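Local coordinates for hydrolase family protein (Deinococcus radiodurans R1, PDB 3CNH) that probably acts as a phosphatase of the haloacid dehalogenase-like superfamily, with a sodium ion bound at its metal site in this crystal, at residues A[18-23]-A[75-80]; A[83-88]-A[116-121]; A[95-100]-A[189-194]. All coordinates share one frame; numbering follows the deposited sequence.

Interaction 1 (A[18-23]-A[75-80]); sequences NGWDRE and EDFRAV
Trp-20 and Phe-77 bring the two segments together, and theirs is a meeting of two aromatic rims. The six-membered half of the indole and the phenyl ring stand with their planes at 90° and their centroids 6.0 Å apart, neither lying over the face of the other. On the indole side CZ2 and CH2 do the touching, on the phenyl side CE1 and CZ; the shortest approach, Trp-20 CZ2 to Phe-77 CE1, is 3.9 Å. Both residues take much the same first torsion, with CG opposite the backbone N (chi1 -164° in each), which carries each ring out to span a wide separation: even the nearest alpha carbons, Trp-20 CA and Val-80 CA, are 10.5 Å apart. The indole N-H is spent elsewhere, on the hydroxyl of Tyr-60, and this bond should limit the ring's rotation. Val-28 of helix 22-32 touches both rings, within the helical cap inserted after the first strand of the fold.

The turn behind Trp-20 is polar. Asp-21 is the N-cap of helix 22-32, its OD1 accepting from Gln-24 N, while Asn-18 ND2 donates in its amide plane to the anti lone pair of Asp-21 OD2 at 3.3 Å. Across the interface itself no hydrogen bond forms, so cohesion rests on dispersion between the two ring rims, whose orientation is probably set by their surroundings, Tyr-60 and Val-28 among them.

Interaction 2 (A[83-88]-A[116-121]); sequences EQSQPR and EYRIRT
Ser-85 and Arg-118 supply the direct polar link. Arg-118 NH1 donates to Ser-85 OG over 2.8 Å at an angle of 163°, and the hydroxyl oxygen lies in the guanidinium plane. A bend at chi3 (64°) folds the end of the arginine back and brings NH1 to that oxygen. Separately, Arg-118 CG packs against Ser-85 OG, 3.2 Å away. The same NH1 serves Thr-17 O, and two acceptors on one nitrogen should restrain the buried guanidinium; the Arg-118 side chain lies about 5 Å from a bound phosphate ion, probably from the crystallisation liquor.

A second, indirect link runs through water: one molecule donates to Ser-85 O at 2.8 Å and is hydrogen-bonded to Tyr-117 OH at 2.7 Å, lying in the plane of the phenol ring.

The apolar share is small, with Ser-85 CB at the rim of that ring, 4.3 Å from Tyr-117 CE2. Over the centre of one ring face sits Thr-121 OG1, which donates to Tyr-117 O.

Segment 83-88 belongs to the return from the cap, between helix 74-83 and helix 89-98. It pairs through Gln-86 with the outgoing backbone at Thr-17, while helix 112-122, following strand 103-108, packs against it from the core domain.

Interaction 3 (A[95-100]-A[189-194]); sequences ARDLGQ and QLREEL
Asp-97 and Leu-98, near the C-terminal end of helix 89-98, face Arg-191 and Leu-194 on helix 187-196. The backbones stay well apart, Leu-98 CA lying 10.1 Å from Leu-194 CA, so side chains must bridge the gap. Helical backbone bonds run through both segments, Leu-194 N bonding to Leu-190 O and Gly-99 N to Ala-95 O.

In this Rossmann-like core of the haloacid dehalogenase fold, both helices lie on the same face of the parallel sheet: Ala-95 and Leu-190 each touch Trp-9 of strand 6-9, and Leu-194 touches Leu-7.

Toward solvent, a salt bridge joins the helices. In one of its two deposited conformers, Arg-191 bends at chi3 (-71°) and presents NH1 edge-on to Asp-97 OD2, 3.1 Å away and nearly straight at 164°. The carboxylate and guanidinium planes are turned 41° apart, and NH2 stands farther from OD2, at 3.5 Å. Asp-97 OD1 has its own salt bridge, to Arg-101. Replacing Asp-97 by alanine is likely to leave Arg-191 and Arg-101 without their shared anionic partner and the Arg-191 guanidinium free to turn. Deeper in, one methyl of each leucine makes the apolar contact, Leu-98 CD1 meeting Leu-194 CD1 at 3.6 Å.

Overall arrangement
The three contacts show how chemistry follows position. Interaction 2 is the buried one, at the junction of cap and core, and is mainly polar. Interactions 1 and 3 are each partly buried and lie on opposite sides of the chain's centre, with centres about 29 Å apart: the first is purely apolar and lies within the helical cap, while the third joins two core helices, with charge outside and leucine inside. Interactions 1 and 2 touch, Gly-19 packing against Arg-118 and Ser-85, so the outgoing and returning cap connections share one neighbourhood. Interaction 3 stands apart, yet helix 89-98 begins where segment 83-88 ends, linking it to interaction 2 along the chain.

Interaction 1 (A[18-23]-A[75-80])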
loop_
_atom_site.group_PDB
_atom_site.type_symbol
_atom_site.label_atom_id
_atom_site.label_comp_id
_atom_site.label_asym_id
_atom_site.label_seq_id
_atom_site.Cartn_x
_atom_site.Cartn_y
_atom_site.Cartn_z
ATOM N N ASN A 18 6.110 -2.551 -4.378
ATOM C CA ASN A 18 6.165 -2.131 -2.972
ATOM C C ASN A 18 7.011 -0.870 -2.878
ATOM O O ASN A 18 7.801 -0.596 -3.761
ATOM C CB ASN A 18 6.731 -3.217 -2.092
ATOM C CG ASN A 18 5.785 -4.382 -1.978
ATOM O OD1 ASN A 18 4.591 -4.179 -1.804
ATOM N ND2 ASN A 18 6.294 -5.585 -2.137
ATOM N N GLY A 19 6.761 -0.076 -1.861
ATOM C CA GLY A 19 7.480 1.189 -1.715
ATOM C C GLY A 19 8.804 1.087 -0.992
ATOM O O GLY A 19 9.753 1.794 -1.292
ATOM N N TRP A 20 8.865 0.168 -0.052
ATOM C CA TRP A 20 10.062 0.105 0.827
ATOM C C TRP A 20 10.186 -1.276 1.466
ATOM O O TRP A 20 10.242 -1.448 2.670
ATOM C CB TRP A 20 9.942 1.239 1.846
ATOM C CG TRP A 20 11.202 1.617 2.594
ATOM C CD1 TRP A 20 11.311 1.781 3.954
ATOM C CD2 TRP A 20 12.484 1.919 2.055
ATOM N NE1 TRP A 20 12.565 2.150 4.278
ATOM C CE2 TRP A 20 13.318 2.265 3.141
ATOM C CE3 TRP A 20 13.027 1.935 0.767
ATOM C CZ2 TRP A 20 14.650 2.566 2.974
ATOM C CZ3 TRP A 20 14.354 2.268 0.606
ATOM C CH2 TRP A 20 15.157 2.572 1.703
ATOM N N ASP A 21 10.177 -2.271 0.586
ATOM C CA ASP A 21 10.297 -3.685 0.985
ATOM C C ASP A 21 11.727 -4.108 1.201
ATOM O O ASP A 21 12.689 -3.367 0.986
ATOM C CB ASP A 21 9.552 -4.643 0.005
ATOM C CG ASP A 21 10.228 -4.775 -1.384
ATOM O OD1 ASP A 21 11.456 -4.539 -1.532
ATOM O OD2 ASP A 21 9.512 -5.185 -2.354
ATOM N N ARG A 22 11.849 -5.342 1.660
ATOM C CA ARG A 22 13.149 -5.904 1.993
ATOM C C ARG A 22 14.178 -5.768 0.891
ATOM O O ARG A 22 15.326 -5.376 1.115
ATOM C CB ARG A 22 13.027 -7.392 2.399
ATOM N N GLU A 23 13.746 -6.066 -0.321
ATOM C CA GLU A 23 14.674 -6.115 -1.452
ATOM C C GLU A 23 15.163 -4.722 -1.830
ATOM O O GLU A 23 16.334 -4.477 -2.082
ATOM C CB GLU A 23 14.030 -6.834 -2.652
ATOM C CG GLU A 23 13.647 -8.299 -2.336
ATOM C CD GLU A 23 12.284 -8.513 -1.596
ATOM O OE1 GLU A 23 11.498 -7.564 -1.322
ATOM O OE2 GLU A 23 11.989 -9.697 -1.293
ATOM N N GLU A 75 17.668 14.313 2.333
ATOM C CA GLU A 75 16.947 14.609 1.077
ATOM C C GLU A 75 17.415 13.664 -0.016
ATOM O O GLU A 75 16.606 13.130 -0.802
ATOM C CB GLU A 75 17.129 16.069 0.664
ATOM C CG GLU A 75 16.420 17.061 1.611
ATOM C CD GLU A 75 17.074 17.230 3.001
ATOM O OE1 GLU A 75 18.306 17.015 3.200
ATOM O OE2 GLU A 75 16.321 17.601 3.930
ATOM N N ASP A 76 18.713 13.438 -0.037
ATOM C CA ASP A 76 19.332 12.522 -1.010
ATOM C C ASP A 76 18.694 11.148 -0.811
ATOM O O ASP A 76 18.275 10.460 -1.750
ATOM C CB ASP A 76 20.846 12.357 -0.790
ATOM C CG ASP A 76 21.652 13.605 -1.134
ATOM O OD1 ASP A 76 21.173 14.406 -1.964
ATOM O OD2 ASP A 76 22.778 13.759 -0.603
ATOM N N PHE A 77 18.580 10.773 0.458
ATOM C CA PHE A 77 18.127 9.408 0.787
ATOM C C PHE A 77 16.670 9.238 0.431
ATOM O O PHE A 77 16.239 8.232 -0.126
ATOM C CB PHE A 77 18.378 9.080 2.281
ATOM C CG PHE A 77 18.292 7.616 2.592
ATOM C CD1 PHE A 77 17.107 7.051 3.017
ATOM C CD2 PHE A 77 19.383 6.782 2.420
ATOM C CE1 PHE A 77 17.021 5.699 3.288
ATOM C CE2 PHE A 77 19.278 5.409 2.713
ATOM C CZ PHE A 77 18.112 4.890 3.117
ATOM N N ARG A 78 15.909 10.254 0.773
ATOM C CA ARG A 78 14.479 10.239 0.523
ATOM C C ARG A 78 14.188 10.124 -0.984
ATOM O O ARG A 78 13.263 9.409 -1.406
ATOM C CB ARG A 78 13.868 11.474 1.177
ATOM C CG ARG A 78 12.389 11.402 1.381
ATOM C CD ARG A 78 11.697 12.172 0.383
ATOM N NE ARG A 78 12.021 13.573 0.568
ATOM C CZ ARG A 78 11.170 14.441 1.086
ATOM N NH1 ARG A 78 11.526 15.710 1.233
ATOM N NH2 ARG A 78 9.960 14.035 1.443
ATOM N N ALA A 79 15.008 10.784 -1.780
ATOM C CA ALA A 79 14.837 10.758 -3.241
ATOM C C ALA A 79 14.954 9.345 -3.771
ATOM O O ALA A 79 14.151 8.895 -4.597
ATOM C CB ALA A 79 15.861 11.657 -3.950
ATOM N N VAL A 80 15.968 8.646 -3.283
ATOM C CA VAL A 80 16.232 7.273 -3.737
ATOM C C VAL A 80 15.135 6.321 -3.213
ATOM O O VAL A 80 14.710 5.380 -3.902
ATOM C CB VAL A 80 17.672 6.811 -3.385
ATOM C CG1 VAL A 80 17.873 5.357 -3.802
ATOM C CG2 VAL A 80 18.713 7.723 -4.085
#

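Interaction 2 (A[83-88]-A[116-121])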
loop_
_atom_site.group_PDB
_atom_site.type_symbol
_atom_site.label_atom_id
_atom_site.label_comp_id
_atom_site.label_asym_id
_atom_site.label_seq_id
_atom_site.Cartn_x
_atom_site.Cartn_y
_atom_site.Cartn_z
ATOM N N GLU A 83 12.173 6.697 -5.528
ATOM C CA GLU A 83 12.444 6.085 -6.828
ATOM C C GLU A 83 12.270 4.587 -6.913
ATOM O O GLU A 83 12.272 4.025 -8.020
ATOM C CB GLU A 83 13.848 6.424 -7.307
ATOM C CG GLU A 83 13.943 7.888 -7.612
ATOM C CD GLU A 83 15.348 8.344 -7.699
ATOM O OE1 GLU A 83 16.259 7.511 -7.468
ATOM O OE2 GLU A 83 15.534 9.546 -7.974
ATOM N N GLN A 84 12.115 3.951 -5.770
ATOM C CA GLN A 84 11.907 2.495 -5.735
ATOM C C GLN A 84 10.513 2.167 -6.254
ATOM O O GLN A 84 10.252 1.039 -6.647
ATOM C CB GLN A 84 12.047 1.906 -4.335
ATOM C CG GLN A 84 13.427 2.153 -3.744
ATOM C CD GLN A 84 14.500 1.719 -4.654
ATOM O OE1 GLN A 84 14.626 0.531 -4.941
ATOM N NE2 GLN A 84 15.313 2.677 -5.135
ATOM N N SER A 85 9.638 3.163 -6.255
ATOM C CA SER A 85 8.233 2.968 -6.667
ATOM C C SER A 85 8.126 2.996 -8.169
ATOM O O SER A 85 8.521 3.944 -8.814
ATOM C CB SER A 85 7.321 4.018 -6.042
ATOM O OG SER A 85 7.215 3.826 -4.633
ATOM N N GLN A 86 7.604 1.903 -8.703
ATOM C CA GLN A 86 7.420 1.759 -10.134
ATOM C C GLN A 86 6.020 1.176 -10.429
ATOM O O GLN A 86 5.409 0.540 -9.574
ATOM C CB GLN A 86 8.494 0.841 -10.673
ATOM C CG GLN A 86 9.907 1.391 -10.452
ATOM C CD GLN A 86 10.193 2.668 -11.259
ATOM O OE1 GLN A 86 9.682 2.847 -12.362
ATOM N NE2 GLN A 86 11.044 3.544 -10.716
ATOM N N PRO A 87 5.526 1.387 -11.638
ATOM C CA PRO A 87 4.198 0.853 -11.869
ATOM C C PRO A 87 4.148 -0.604 -12.196
ATOM O O PRO A 87 5.137 -1.208 -12.608
ATOM C CB PRO A 87 3.752 1.606 -13.147
ATOM C CG PRO A 87 5.002 1.911 -13.847
ATOM C CD PRO A 87 6.056 2.131 -12.790
ATOM N N ARG A 88 2.963 -1.158 -11.971
ATOM C CA ARG A 88 2.600 -2.509 -12.443
ATOM C C ARG A 88 1.596 -2.244 -13.567
ATOM O O ARG A 88 0.396 -2.221 -13.337
ATOM C CB ARG A 88 1.961 -3.342 -11.341
ATOM C CG ARG A 88 2.915 -3.751 -10.259
ATOM C CD ARG A 88 3.845 -4.837 -10.743
ATOM N NE ARG A 88 4.850 -5.120 -9.731
ATOM C CZ ARG A 88 4.639 -5.904 -8.685
ATOM N NH1 ARG A 88 3.458 -6.477 -8.536
ATOM N NH2 ARG A 88 5.590 -6.096 -7.779
ATOM N N GLU A 116 2.104 9.623 -0.576
ATOM C CA GLU A 116 1.694 10.839 -1.331
ATOM C C GLU A 116 2.512 10.970 -2.602
ATOM O O GLU A 116 1.991 11.330 -3.642
ATOM C CB GLU A 116 1.662 12.058 -0.398
ATOM C CG GLU A 116 0.447 11.799 0.532
ATOM C CD GLU A 116 0.137 12.863 1.537
ATOM O OE1 GLU A 116 0.928 13.825 1.661
ATOM O OE2 GLU A 116 -0.898 12.699 2.229
ATOM N N TYR A 117 3.787 10.595 -2.530
ATOM C CA TYR A 117 4.637 10.601 -3.731
ATOM C C TYR A 117 4.088 9.620 -4.762
ATOM O O TYR A 117 4.011 9.895 -5.952
ATOM C CB TYR A 117 6.093 10.238 -3.385
ATOM C CG TYR A 117 6.912 9.910 -4.602
ATOM C CD1 TYR A 117 7.566 10.911 -5.307
ATOM C CD2 TYR A 117 7.024 8.608 -5.060
ATOM C CE1 TYR A 117 8.305 10.626 -6.439
ATOM C CE2 TYR A 117 7.752 8.305 -6.212
ATOM C CZ TYR A 117 8.403 9.331 -6.886
ATOM O OH TYR A 117 9.151 9.084 -7.990
ATOM N N ARG A 118 3.667 8.461 -4.283
ATOM C CA ARG A 118 3.181 7.382 -5.175
ATOM C C ARG A 118 1.867 7.793 -5.827
ATOM O O ARG A 118 1.658 7.631 -7.020
ATOM C CB ARG A 118 3.055 6.061 -4.393
ATOM C CG ARG A 118 4.442 5.425 -4.171
ATOM C CD ARG A 118 4.513 4.537 -2.945
ATOM N NE ARG A 118 3.662 3.348 -2.978
ATOM C CZ ARG A 118 4.036 2.167 -3.455
ATOM N NH1 ARG A 118 5.185 2.018 -4.096
ATOM N NH2 ARG A 118 3.186 1.145 -3.362
ATOM N N ILE A 119 1.018 8.399 -5.021
ATOM C CA ILE A 119 -0.308 8.809 -5.508
ATOM C C ILE A 119 -0.167 9.851 -6.587
ATOM O O ILE A 119 -0.779 9.768 -7.672
ATOM C CB ILE A 119 -1.190 9.318 -4.335
ATOM C CG1 ILE A 119 -1.559 8.140 -3.435
ATOM C CG2 ILE A 119 -2.456 10.011 -4.830
ATOM C CD1 ILE A 119 -2.035 8.570 -2.056
ATOM N N ARG A 120 0.679 10.840 -6.341
ATOM C CA ARG A 120 0.813 11.950 -7.298
ATOM C C ARG A 120 1.556 11.495 -8.543
ATOM O O ARG A 120 1.177 11.824 -9.669
ATOM C CB ARG A 120 1.529 13.171 -6.698
ATOM C CG ARG A 120 3.036 13.193 -6.909
ATOM C CD ARG A 120 3.638 14.561 -6.553
ATOM N NE ARG A 120 3.667 14.710 -5.122
ATOM C CZ ARG A 120 4.730 14.469 -4.372
ATOM N NH1 ARG A 120 4.643 14.583 -3.070
ATOM N NH2 ARG A 120 5.874 14.110 -4.926
ATOM N N THR A 121 2.615 10.739 -8.338
ATOM C CA THR A 121 3.465 10.324 -9.479
ATOM C C THR A 121 2.742 9.433 -10.474
ATOM O O THR A 121 2.918 9.548 -11.706
ATOM C CB THR A 121 4.778 9.649 -8.967
ATOM O OG1 THR A 121 5.459 10.580 -8.114
ATOM C CG2 THR A 121 5.666 9.199 -10.112
HETATM O O HOH W 1 9.319 6.619 -9.022
#

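Interaction 3 (A[95-100]-A[189-194])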
loop_
_atom_site.group_PDB
_atom_site.type_symbol
_atom_site.label_atom_id
_atom_site.label_comp_id
_atom_site.label_asym_id
_atom_site.label_seq_id
_atom_site.Cartn_x
_atom_site.Cartn_y
_atom_site.Cartn_z
ATOM N N ALA A 95 -7.306 -1.361 -13.334
ATOM C CA ALA A 95 -7.905 -0.511 -12.280
ATOM C C ALA A 95 -8.421 0.783 -12.901
ATOM O O ALA A 95 -9.514 1.247 -12.604
ATOM C CB ALA A 95 -6.933 -0.232 -11.150
ATOM N N ARG A 96 -7.637 1.345 -13.812
ATOM C CA ARG A 96 -8.049 2.597 -14.482
ATOM C C ARG A 96 -9.345 2.392 -15.246
ATOM O O ARG A 96 -10.224 3.258 -15.299
ATOM C CB ARG A 96 -6.921 3.155 -15.406
ATOM C CG ARG A 96 -5.743 3.765 -14.631
ATOM C CD ARG A 96 -4.483 4.215 -15.477
ATOM N NE ARG A 96 -3.472 4.830 -14.589
ATOM C CZ ARG A 96 -2.173 4.967 -14.843
ATOM N NH1 ARG A 96 -1.634 4.457 -15.938
ATOM N NH2 ARG A 96 -1.380 5.556 -13.942
ATOM N N ASP A 97 -9.466 1.227 -15.862
ATOM C CA ASP A 97 -10.650 0.897 -16.643
ATOM C C ASP A 97 -11.864 0.768 -15.729
ATOM O O ASP A 97 -12.902 1.378 -15.924
ATOM C CB ASP A 97 -10.407 -0.433 -17.369
ATOM C CG ASP A 97 -11.564 -0.874 -18.206
ATOM O OD1 ASP A 97 -12.331 -0.020 -18.684
ATOM O OD2 ASP A 97 -11.687 -2.098 -18.405
ATOM N N LEU A 98 -11.691 -0.048 -14.707
ATOM C CA LEU A 98 -12.784 -0.345 -13.763
ATOM C C LEU A 98 -13.246 0.910 -13.017
ATOM O O LEU A 98 -14.412 1.050 -12.651
ATOM C CB LEU A 98 -12.374 -1.419 -12.735
ATOM C CG LEU A 98 -12.254 -2.854 -13.227
ATOM C CD1 LEU A 98 -11.645 -3.775 -12.102
ATOM C CD2 LEU A 98 -13.629 -3.345 -13.696
ATOM N N GLY A 99 -12.314 1.829 -12.827
ATOM C CA GLY A 99 -12.612 3.060 -12.097
ATOM C C GLY A 99 -13.644 3.920 -12.813
ATOM O O GLY A 99 -14.206 4.849 -12.240
ATOM N N GLN A 100 -13.882 3.619 -14.086
ATOM C CA GLN A 100 -14.874 4.359 -14.857
ATOM C C GLN A 100 -16.282 3.930 -14.497
ATOM O O GLN A 100 -17.268 4.613 -14.813
ATOM C CB GLN A 100 -14.688 4.103 -16.351
ATOM C CG GLN A 100 -13.397 4.563 -16.917
ATOM C CD GLN A 100 -13.295 4.137 -18.361
ATOM O OE1 GLN A 100 -12.998 2.977 -18.667
ATOM N NE2 GLN A 100 -13.552 5.065 -19.256
ATOM N N GLN A 189 -5.904 -12.734 -14.381
ATOM C CA GLN A 189 -6.533 -13.520 -13.321
ATOM C C GLN A 189 -7.471 -12.630 -12.476
ATOM O O GLN A 189 -8.627 -12.974 -12.193
ATOM C CB GLN A 189 -5.468 -14.221 -12.461
ATOM C CG GLN A 189 -5.935 -14.668 -11.089
ATOM C CD GLN A 189 -5.764 -13.604 -10.008
ATOM O OE1 GLN A 189 -4.861 -12.764 -10.085
ATOM N NE2 GLN A 189 -6.577 -13.681 -8.950
ATOM N N LEU A 190 -6.982 -11.449 -12.150
ATOM C CA LEU A 190 -7.758 -10.538 -11.307
ATOM C C LEU A 190 -9.022 -10.121 -12.036
ATOM O O LEU A 190 -10.115 -10.100 -11.476
ATOM C CB LEU A 190 -6.939 -9.306 -10.920
ATOM C CG LEU A 190 -7.608 -8.287 -9.993
ATOM C CD1 LEU A 190 -8.118 -8.891 -8.671
ATOM C CD2 LEU A 190 -6.622 -7.131 -9.651
ATOM N N ARG A 191 -8.876 -9.841 -13.328
ATOM C CA ARG A 191 -10.018 -9.405 -14.139
ATOM C C ARG A 191 -11.079 -10.496 -14.168
ATOM O O ARG A 191 -12.269 -10.214 -13.992
ATOM C CB ARG A 191 -9.647 -8.991 -15.581
ATOM C CG ARG A 191 -10.836 -8.364 -16.352
ATOM C CD ARG A 191 -10.528 -7.947 -17.817
ATOM N NE ARG A 191 -9.641 -6.779 -17.963
ATOM C CZ ARG A 191 -10.048 -5.505 -18.056
ATOM N NH1 ARG A 191 -11.330 -5.196 -17.962
ATOM N NH2 ARG A 191 -9.163 -4.519 -18.207
ATOM N N GLU A 192 -10.639 -11.734 -14.334
ATOM C CA GLU A 192 -11.591 -12.844 -14.425
ATOM C C GLU A 192 -12.303 -13.069 -13.120
ATOM O O GLU A 192 -13.498 -13.320 -13.118
ATOM C CB GLU A 192 -10.967 -14.175 -14.845
ATOM C CG GLU A 192 -12.004 -15.169 -15.412
ATOM C CD GLU A 192 -13.280 -15.353 -14.553
ATOM O OE1 GLU A 192 -14.431 -15.045 -15.023
ATOM O OE2 GLU A 192 -13.134 -15.812 -13.399
ATOM N N GLU A 193 -11.552 -13.025 -12.024
ATOM C CA GLU A 193 -12.165 -13.259 -10.716
ATOM C C GLU A 193 -13.107 -12.140 -10.323
ATOM O O GLU A 193 -14.153 -12.391 -9.757
ATOM C CB GLU A 193 -11.138 -13.526 -9.624
ATOM C CG GLU A 193 -10.279 -14.738 -9.933
ATOM C CD GLU A 193 -9.843 -15.449 -8.656
ATOM O OE1 GLU A 193 -10.751 -15.787 -7.875
ATOM O OE2 GLU A 193 -8.634 -15.685 -8.449
ATOM N N LEU A 194 -12.730 -10.901 -10.607
ATOM C CA LEU A 194 -13.661 -9.789 -10.385
ATOM C C LEU A 194 -14.939 -9.970 -11.222
ATOM O O LEU A 194 -16.040 -9.703 -10.751
ATOM C CB LEU A 194 -13.034 -8.436 -10.667
ATOM C CG LEU A 194 -11.988 -8.031 -9.618
ATOM C CD1 LEU A 194 -11.227 -6.768 -10.057
ATOM C CD2 LEU A 194 -12.582 -7.851 -8.215
#